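Local coordinates for malate dehydrogenase (Porphyromonas gingivalis, PDB 3FI9), which probably catalyses the NAD-dependent interconversion of malate and oxaloacetate, at residues A[151-156]-A[238-243]. Residues are numbered along the deposited sequence; the frame is centred on the assembly and turned at random.
Sequences AGLDST and QSPSYV
L153 lays both methyls over one face of the planar group formed by the S239–P240 peptide and the base of the proline ring. CD1 stands almost vertically above P240 N at 4.0 Å and reaches P240 CD at 4.2 Å. CD2 sits 4.0 Å from S239 O, likewise along the plane normal rather than in front of the oxygen, which accepts the helical bond from V243 N (3.0 Å). The flanks of this methyl fork are polar at one end and apolar at the other: S239 OG is 4.0 Å from L153 CD1, whereas V243 CG2 lies 3.9 Å from L153 CD2. With CG anti to the carbonyl carbon (chi1 -65°), L153 reaches from helix 153-166 across to the first turn of helix 238-251. V243 and P240 also touch L150, joining the contact to strand 147-150, the last of the parallel strands in the Rossmann-type sheet. P240 also packs near I20 and L153 near R157, residues predicted to bind NAD and substrate. In the second subunit, E53 accepts hydrogen bonds from the backbone N of Q238 and S239, placing the contact at the dimer interface. No hydrogen bond joins the two segments, and S239 OG is satisfied elsewhere; their direct cohesion is therefore van der Waals and hydrophobic, with L153 supplying every close approach from its side.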
loop_
_atom_site.group_PDB
_atom_site.type_symbol
_atom_site.label_atom_id
_atom_site.label_comp_id
_atom_site.label_asym_id
_atom_site.label_seq_id
_atom_site.Cartn_x
_atom_site.Cartn_y
_atom_site.Cartn_z
ATOM N N ALA A 151 15.450 5.658 -9.144
ATOM C CA ALA A 151 16.287 6.811 -8.969
ATOM C C ALA A 151 15.472 8.093 -8.817
ATOM O O ALA A 151 16.060 9.177 -8.792
ATOM C CB ALA A 151 17.259 6.948 -10.157
ATOM N N GLY A 152 14.139 7.980 -8.725
ATOM C CA GLY A 152 13.247 9.177 -8.801
ATOM C C GLY A 152 12.998 9.852 -7.437
ATOM O O GLY A 152 12.473 10.979 -7.355
ATOM N N LEU A 153 13.310 9.144 -6.355
ATOM C CA LEU A 153 13.010 9.675 -5.002
ATOM C C LEU A 153 13.750 10.966 -4.701
ATOM O O LEU A 153 13.240 11.778 -3.941
ATOM C CB LEU A 153 13.248 8.650 -3.869
ATOM C CG LEU A 153 12.348 7.392 -3.838
ATOM C CD1 LEU A 153 12.495 6.618 -2.497
ATOM C CD2 LEU A 153 10.850 7.700 -4.071
ATOM N N ASP A 154 14.938 11.159 -5.261
ATOM C CA ASP A 154 15.644 12.430 -5.025
ATOM C C ASP A 154 14.807 13.568 -5.649
ATOM O O ASP A 154 14.695 14.661 -5.077
ATOM C CB ASP A 154 17.081 12.416 -5.620
ATOM C CG ASP A 154 18.128 11.751 -4.673
ATOM O OD1 ASP A 154 17.817 11.426 -3.509
ATOM O OD2 ASP A 154 19.281 11.537 -5.105
ATOM N N SER A 155 14.206 13.289 -6.805
ATOM C CA SER A 155 13.381 14.285 -7.483
ATOM C C SER A 155 12.029 14.575 -6.782
ATOM O O SER A 155 11.598 15.732 -6.712
ATOM C CB SER A 155 13.176 13.902 -8.952
ATOM O OG SER A 155 14.409 13.914 -9.678
ATOM N N THR A 156 11.371 13.548 -6.234
ATOM C CA THR A 156 10.077 13.754 -5.540
ATOM C C THR A 156 10.344 14.401 -4.193
ATOM O O THR A 156 9.555 15.234 -3.724
ATOM C CB THR A 156 9.278 12.425 -5.348
ATOM O OG1 THR A 156 10.017 11.507 -4.506
ATOM C CG2 THR A 156 9.029 11.785 -6.688
ATOM N N GLN A 238 7.128 2.643 1.685
ATOM C CA GLN A 238 5.980 2.903 0.841
ATOM C C GLN A 238 6.378 3.700 -0.408
ATOM O O GLN A 238 5.925 3.368 -1.545
ATOM C CB GLN A 238 4.884 3.612 1.607
ATOM C CG GLN A 238 4.331 2.811 2.780
ATOM C CD GLN A 238 3.227 3.604 3.521
ATOM O OE1 GLN A 238 3.426 4.047 4.685
ATOM N NE2 GLN A 238 2.083 3.835 2.834
ATOM N N SER A 239 7.223 4.730 -0.256
ATOM C CA SER A 239 7.567 5.484 -1.476
ATOM C C SER A 239 8.441 4.716 -2.495
ATOM O O SER A 239 8.146 4.750 -3.681
ATOM C CB SER A 239 8.072 6.921 -1.198
ATOM O OG SER A 239 9.183 6.921 -0.262
ATOM N N PRO A 240 9.504 4.010 -2.033
ATOM C CA PRO A 240 10.276 3.262 -2.997
ATOM C C PRO A 240 9.415 2.214 -3.670
ATOM O O PRO A 240 9.630 1.919 -4.820
ATOM C CB PRO A 240 11.365 2.561 -2.167
ATOM C CG PRO A 240 10.941 2.676 -0.749
ATOM C CD PRO A 240 10.001 3.837 -0.642
ATOM N N SER A 241 8.470 1.653 -2.936
ATOM C CA SER A 241 7.587 0.628 -3.480
ATOM C C SER A 241 6.704 1.216 -4.556
ATOM O O SER A 241 6.695 0.768 -5.719
ATOM C CB SER A 241 6.699 0.053 -2.376
ATOM O OG SER A 241 5.608 -0.625 -2.998
ATOM N N TYR A 242 5.935 2.235 -4.183
ATOM C CA TYR A 242 4.985 2.804 -5.121
ATOM C C TYR A 242 5.694 3.294 -6.412
ATOM O O TYR A 242 5.254 3.017 -7.523
ATOM C CB TYR A 242 4.222 3.970 -4.473
ATOM C CG TYR A 242 3.294 4.618 -5.436
ATOM C CD1 TYR A 242 2.074 4.023 -5.771
ATOM C CD2 TYR A 242 3.604 5.847 -5.985
ATOM C CE1 TYR A 242 1.194 4.652 -6.689
ATOM C CE2 TYR A 242 2.764 6.438 -6.888
ATOM C CZ TYR A 242 1.582 5.838 -7.242
ATOM O OH TYR A 242 0.767 6.521 -8.121
ATOM N N VAL A 243 6.820 3.980 -6.258
ATOM C CA VAL A 243 7.475 4.599 -7.435
ATOM C C VAL A 243 8.028 3.511 -8.400
ATOM O O VAL A 243 7.799 3.546 -9.635
ATOM C CB VAL A 243 8.524 5.662 -7.005
ATOM C CG1 VAL A 243 9.326 6.166 -8.230
ATOM C CG2 VAL A 243 7.786 6.845 -6.265
#